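Local coordinates for protein phosphoserine aminotransferase SerC (PDB 3FFR) that probably catalyses the pyridoxal-phosphate-dependent transamination that yields phosphoserine in serine biosynthesis, at residues M300-I314 and K332-A344. Numbering follows the deposited sequence. Where two conformers were deposited one is given.
Sequences MTTIVANTTMLPGEI and KKETQIRIANFPA
I303 and A305 exchange paired backbone hydrogen bonds with I339 and I337, which zips strands 302-307 and 336-340 together antiparallel; the bond from I339 N to I303 O, 2.8 Å, is almost straight at 176°. On the tightly packed face carrying I303, A305, I337 and I339, I337 meets A305, P311 and I314. I337 turns its CG2 to P311 CB at 3.8 Å and crosses I314 at about a right angle, so the start of helix 311-318 sits on the strand, and F288 completes this apolar patch. On the other face V304 fills the middle: its CG1, anti to the backbone N (chi1 -180°), lies 3.5 Å from Q336 CD, while CG2 lies alongside the R338 stem, whose guanidinium reaches A327 and T141. Next to V304, Q336 and N306 run side by side with nearly coplanar amides, and Q336 NE2 donates to N306 OD1 at 2.9 Å, nearly head-on to the carbonyl. A leucine in place of Q336 would probably leave N306 OD1 without this donor and its amide freer to turn. At the far end N341 ND2 donates to M300 O, and F342 sets its ring edge against T302 CG2, 3.8 Å from CE1. The solvent side is looser: L310 CD2 rests on E334 CB at 3.8 Å, and a water donates to both T307 O and E334 O, the latter at 2.7 Å. Strand 336-340 lies between 302-307 and 323-327 in a mixed sheet backed by helices, an arrangement consistent with the small C-terminal domain of fold-type I PLP aminotransferases.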
loop_
_atom_site.group_PDB
_atom_site.type_symbol
_atom_site.label_atom_id
_atom_site.label_comp_id
_atom_site.label_asym_id
_atom_site.label_seq_id
_atom_site.Cartn_x
_atom_site.Cartn_y
_atom_site.Cartn_z
HETATM N N MSE A 300 -15.193 -10.462 -20.841
HETATM C CA MSE A 300 -16.547 -10.240 -20.300
HETATM C C MSE A 300 -16.606 -9.066 -19.289
HETATM O O MSE A 300 -17.687 -8.534 -18.991
HETATM C CB MSE A 300 -17.056 -11.519 -19.610
HETATM C CG MSE A 300 -17.220 -12.712 -20.471
HETATM SE SE MSE A 300 -18.939 -12.477 -21.465
HETATM C CE MSE A 300 -19.012 -14.266 -22.242
ATOM N N THR A 301 -15.439 -8.652 -18.759
ATOM C CA THR A 301 -15.339 -7.629 -17.694
ATOM C C THR A 301 -14.833 -6.260 -18.108
ATOM O O THR A 301 -15.161 -5.231 -17.494
ATOM C CB THR A 301 -14.503 -8.152 -16.492
ATOM O OG1 THR A 301 -13.201 -8.577 -16.939
ATOM C CG2 THR A 301 -15.218 -9.324 -15.827
ATOM N N THR A 302 -14.012 -6.251 -19.148
ATOM C CA THR A 302 -13.519 -4.995 -19.713
ATOM C C THR A 302 -13.681 -5.097 -21.230
ATOM O O THR A 302 -12.827 -5.642 -21.931
ATOM C CB THR A 302 -12.066 -4.718 -19.339
ATOM O OG1 THR A 302 -11.223 -5.719 -19.910
ATOM C CG2 THR A 302 -11.861 -4.691 -17.796
ATOM N N ILE A 303 -14.808 -4.566 -21.704
ATOM C CA ILE A 303 -15.200 -4.675 -23.126
ATOM C C ILE A 303 -14.611 -3.544 -23.946
ATOM O O ILE A 303 -14.907 -2.372 -23.734
ATOM C CB ILE A 303 -16.746 -4.746 -23.253
ATOM C CG1 ILE A 303 -17.278 -5.939 -22.431
ATOM C CG2 ILE A 303 -17.209 -4.831 -24.715
ATOM C CD1 ILE A 303 -18.823 -6.000 -22.281
ATOM N N VAL A 304 -13.779 -3.927 -24.905
ATOM C CA VAL A 304 -13.086 -2.981 -25.759
ATOM C C VAL A 304 -13.696 -2.936 -27.158
ATOM O O VAL A 304 -13.890 -3.961 -27.840
ATOM C CB VAL A 304 -11.583 -3.300 -25.785
ATOM C CG1 VAL A 304 -10.813 -2.288 -26.694
ATOM C CG2 VAL A 304 -11.053 -3.272 -24.321
ATOM N N ALA A 305 -14.088 -1.713 -27.521
ATOM C CA ALA A 305 -14.701 -1.482 -28.809
ATOM C C ALA A 305 -13.919 -0.460 -29.604
ATOM O O ALA A 305 -13.515 0.586 -29.083
ATOM C CB ALA A 305 -16.157 -0.973 -28.609
ATOM N N ASN A 306 -13.741 -0.770 -30.883
ATOM C CA ASN A 306 -13.203 0.210 -31.819
ATOM C C ASN A 306 -14.326 1.225 -32.011
ATOM O O ASN A 306 -15.514 0.871 -32.018
ATOM C CB ASN A 306 -12.806 -0.431 -33.139
ATOM C CG ASN A 306 -11.662 -1.365 -32.997
ATOM O OD1 ASN A 306 -10.923 -1.257 -32.042
ATOM N ND2 ASN A 306 -11.492 -2.295 -33.955
ATOM N N THR A 307 -13.954 2.480 -32.193
ATOM C CA THR A 307 -14.942 3.574 -32.354
ATOM C C THR A 307 -14.569 4.559 -33.458
ATOM O O THR A 307 -13.419 4.961 -33.569
ATOM C CB THR A 307 -15.122 4.401 -31.037
ATOM O OG1 THR A 307 -15.969 5.537 -31.277
ATOM C CG2 THR A 307 -13.772 4.945 -30.464
ATOM N N THR A 308 -15.542 4.925 -34.276
ATOM C CA THR A 308 -15.302 5.952 -35.315
ATOM C C THR A 308 -15.381 7.366 -34.762
ATOM O O THR A 308 -15.083 8.338 -35.461
ATOM C CB THR A 308 -16.313 5.842 -36.486
ATOM O OG1 THR A 308 -17.636 6.083 -35.990
ATOM C CG2 THR A 308 -16.230 4.478 -37.114
HETATM N N MSE A 309 -15.845 7.461 -33.522
HETATM C CA MSE A 309 -15.979 8.742 -32.841
HETATM C C MSE A 309 -14.974 8.827 -31.681
HETATM O O MSE A 309 -14.690 7.842 -30.992
HETATM C CB MSE A 309 -17.380 8.884 -32.267
HETATM C CG MSE A 309 -18.507 8.801 -33.217
HETATM SE SE MSE A 309 -18.827 10.533 -34.053
HETATM C CE MSE A 309 -17.452 10.443 -35.437
ATOM N N LEU A 310 -14.463 10.025 -31.453
ATOM C CA LEU A 310 -13.482 10.200 -30.363
ATOM C C LEU A 310 -14.123 9.897 -29.018
ATOM O O LEU A 310 -15.229 10.345 -28.748
ATOM C CB LEU A 310 -12.949 11.631 -30.331
ATOM C CG LEU A 310 -12.126 12.077 -31.535
ATOM C CD1 LEU A 310 -11.914 13.610 -31.487
ATOM C CD2 LEU A 310 -10.810 11.332 -31.572
ATOM N N PRO A 311 -13.422 9.137 -28.156
ATOM C CA PRO A 311 -13.958 8.867 -26.827
ATOM C C PRO A 311 -14.328 10.134 -26.053
ATOM O O PRO A 311 -15.268 10.143 -25.255
ATOM C CB PRO A 311 -12.820 8.069 -26.148
ATOM C CG PRO A 311 -12.092 7.381 -27.301
ATOM C CD PRO A 311 -12.169 8.397 -28.424
ATOM N N GLY A 312 -13.590 11.198 -26.311
ATOM C CA GLY A 312 -13.817 12.480 -25.629
ATOM C C GLY A 312 -15.177 13.041 -26.010
ATOM O O GLY A 312 -15.908 13.612 -25.182
ATOM N N GLU A 313 -15.524 12.828 -27.277
ATOM C CA GLU A 313 -16.819 13.290 -27.808
ATOM C C GLU A 313 -17.947 12.438 -27.260
ATOM O O GLU A 313 -19.029 12.931 -26.934
ATOM C CB GLU A 313 -16.837 13.300 -29.321
ATOM C CG GLU A 313 -16.038 14.437 -29.900
ATOM C CD GLU A 313 -16.504 15.795 -29.369
ATOM O OE1 GLU A 313 -17.736 15.996 -29.238
ATOM O OE2 GLU A 313 -15.633 16.647 -29.072
ATOM N N ILE A 314 -17.681 11.141 -27.154
ATOM C CA ILE A 314 -18.668 10.215 -26.621
ATOM C C ILE A 314 -18.967 10.590 -25.169
ATOM O O ILE A 314 -20.121 10.644 -24.741
ATOM C CB ILE A 314 -18.180 8.718 -26.731
ATOM C CG1 ILE A 314 -18.085 8.293 -28.209
ATOM C CG2 ILE A 314 -19.111 7.778 -25.963
ATOM C CD1 ILE A 314 -17.267 6.998 -28.447
ATOM N N LYS A 332 -4.126 3.886 -28.172
ATOM C CA LYS A 332 -5.482 3.591 -28.668
ATOM C C LYS A 332 -6.499 4.572 -28.083
ATOM O O LYS A 332 -7.709 4.412 -28.260
ATOM C CB LYS A 332 -5.914 2.180 -28.282
ATOM C CG LYS A 332 -5.100 1.070 -28.937
ATOM C CD LYS A 332 -5.209 1.122 -30.420
ATOM C CE LYS A 332 -4.423 0.019 -31.077
ATOM N NZ LYS A 332 -4.637 0.009 -32.536
ATOM N N LYS A 333 -6.002 5.601 -27.397
ATOM C CA LYS A 333 -6.886 6.501 -26.660
ATOM C C LYS A 333 -7.887 7.267 -27.534
ATOM O O LYS A 333 -8.913 7.721 -27.042
ATOM C CB LYS A 333 -6.105 7.467 -25.767
ATOM C CG LYS A 333 -5.301 8.493 -26.536
ATOM C CD LYS A 333 -4.438 9.349 -25.600
ATOM C CE LYS A 333 -3.394 10.162 -26.400
ATOM N NZ LYS A 333 -2.402 9.282 -27.131
ATOM N N GLU A 334 -7.632 7.368 -28.824
ATOM C CA GLU A 334 -8.581 8.064 -29.691
ATOM C C GLU A 334 -9.384 7.152 -30.612
ATOM O O GLU A 334 -10.314 7.618 -31.280
ATOM C CB GLU A 334 -7.873 9.131 -30.523
ATOM C CG GLU A 334 -7.296 10.284 -29.710
ATOM C CD GLU A 334 -6.711 11.385 -30.591
ATOM O OE1 GLU A 334 -6.582 11.179 -31.821
ATOM O OE2 GLU A 334 -6.385 12.464 -30.049
ATOM N N THR A 335 -9.064 5.860 -30.602
ATOM C CA THR A 335 -9.691 4.914 -31.526
ATOM C C THR A 335 -10.458 3.747 -30.923
ATOM O O THR A 335 -11.033 2.930 -31.662
ATOM C CB THR A 335 -8.649 4.364 -32.466
ATOM O OG1 THR A 335 -7.612 3.747 -31.698
ATOM C CG2 THR A 335 -8.063 5.530 -33.317
ATOM N N GLN A 336 -10.427 3.654 -29.598
ATOM C CA GLN A 336 -11.197 2.632 -28.900
ATOM C C GLN A 336 -11.802 3.196 -27.639
ATOM O O GLN A 336 -11.338 4.190 -27.124
ATOM C CB GLN A 336 -10.317 1.423 -28.489
ATOM C CG GLN A 336 -9.597 0.690 -29.593
ATOM C CD GLN A 336 -8.870 -0.559 -29.098
ATOM O OE1 GLN A 336 -8.102 -0.511 -28.125
ATOM N NE2 GLN A 336 -9.105 -1.684 -29.778
ATOM N N ILE A 337 -12.873 2.563 -27.179
ATOM C CA ILE A 337 -13.380 2.803 -25.822
ATOM C C ILE A 337 -13.274 1.482 -25.051
ATOM O O ILE A 337 -13.150 0.395 -25.626
ATOM C CB ILE A 337 -14.808 3.378 -25.740
ATOM C CG1 ILE A 337 -15.848 2.409 -26.339
ATOM C CG2 ILE A 337 -14.862 4.831 -26.346
ATOM C CD1 ILE A 337 -17.285 2.787 -26.045
ATOM N N ARG A 338 -13.296 1.601 -23.735
ATOM C CA ARG A 338 -13.220 0.451 -22.840
ATOM C C ARG A 338 -14.333 0.621 -21.814
ATOM O O ARG A 338 -14.362 1.605 -21.055
ATOM C CB ARG A 338 -11.851 0.394 -22.173
ATOM C CG ARG A 338 -10.670 0.408 -23.155
ATOM C CD ARG A 338 -9.380 0.045 -22.426
ATOM N NE ARG A 338 -8.911 1.145 -21.574
ATOM C CZ ARG A 338 -8.059 1.009 -20.585
ATOM N NH1 ARG A 338 -7.624 -0.195 -20.223
ATOM N NH2 ARG A 338 -7.707 2.067 -19.881
ATOM N N ILE A 339 -15.274 -0.313 -21.855
ATOM C CA ILE A 339 -16.436 -0.308 -20.969
ATOM C C ILE A 339 -16.272 -1.362 -19.882
ATOM O O ILE A 339 -16.301 -2.552 -20.149
ATOM C CB ILE A 339 -17.748 -0.567 -21.746
ATOM C CG1 ILE A 339 -17.977 0.468 -22.841
ATOM C CG2 ILE A 339 -18.937 -0.574 -20.780
ATOM C CD1 ILE A 339 -19.135 0.134 -23.821
ATOM N N ALA A 340 -16.067 -0.893 -18.657
ATOM C CA ALA A 340 -15.974 -1.774 -17.503
ATOM C C ALA A 340 -17.368 -2.339 -17.224
ATOM O O ALA A 340 -18.383 -1.626 -17.272
ATOM C CB ALA A 340 -15.429 -1.041 -16.272
ATOM N N ASN A 341 -17.387 -3.640 -16.976
ATOM C CA ASN A 341 -18.593 -4.386 -16.598
ATOM C C ASN A 341 -18.244 -5.190 -15.366
ATOM O O ASN A 341 -17.906 -6.363 -15.438
ATOM C CB ASN A 341 -19.055 -5.308 -17.740
ATOM C CG ASN A 341 -20.152 -6.305 -17.314
ATOM O OD1 ASN A 341 -20.981 -6.024 -16.412
ATOM N ND2 ASN A 341 -20.173 -7.459 -17.964
ATOM N N PHE A 342 -18.276 -4.493 -14.237
ATOM C CA PHE A 342 -17.872 -5.042 -12.931
ATOM C C PHE A 342 -19.111 -5.276 -12.029
ATOM O O PHE A 342 -20.199 -4.716 -12.312
ATOM C CB PHE A 342 -16.904 -4.094 -12.223
ATOM C CG PHE A 342 -15.609 -3.820 -12.977
ATOM C CD1 PHE A 342 -15.150 -4.691 -13.924
ATOM C CD2 PHE A 342 -14.805 -2.734 -12.626
ATOM C CE1 PHE A 342 -13.950 -4.474 -14.571
ATOM C CE2 PHE A 342 -13.602 -2.521 -13.256
ATOM C CZ PHE A 342 -13.186 -3.412 -14.243
ATOM N N PRO A 343 -18.954 -6.049 -10.927
ATOM C CA PRO A 343 -20.135 -6.287 -10.072
ATOM C C PRO A 343 -20.799 -5.021 -9.589
ATOM O O PRO A 343 -22.016 -5.005 -9.363
ATOM C CB PRO A 343 -19.568 -7.141 -8.933
ATOM C CG PRO A 343 -18.484 -7.958 -9.650
ATOM C CD PRO A 343 -17.843 -6.957 -10.578
ATOM N N ALA A 344 -20.011 -3.958 -9.460
ATOM C CA ALA A 344 -20.519 -2.641 -8.989
ATOM C C ALA A 344 -21.485 -2.011 -9.936
ATOM O O ALA A 344 -22.271 -1.129 -9.555
ATOM C CB ALA A 344 -19.375 -1.651 -8.738
HETATM O O HOH W 1 -11.888 7.623 -33.464
#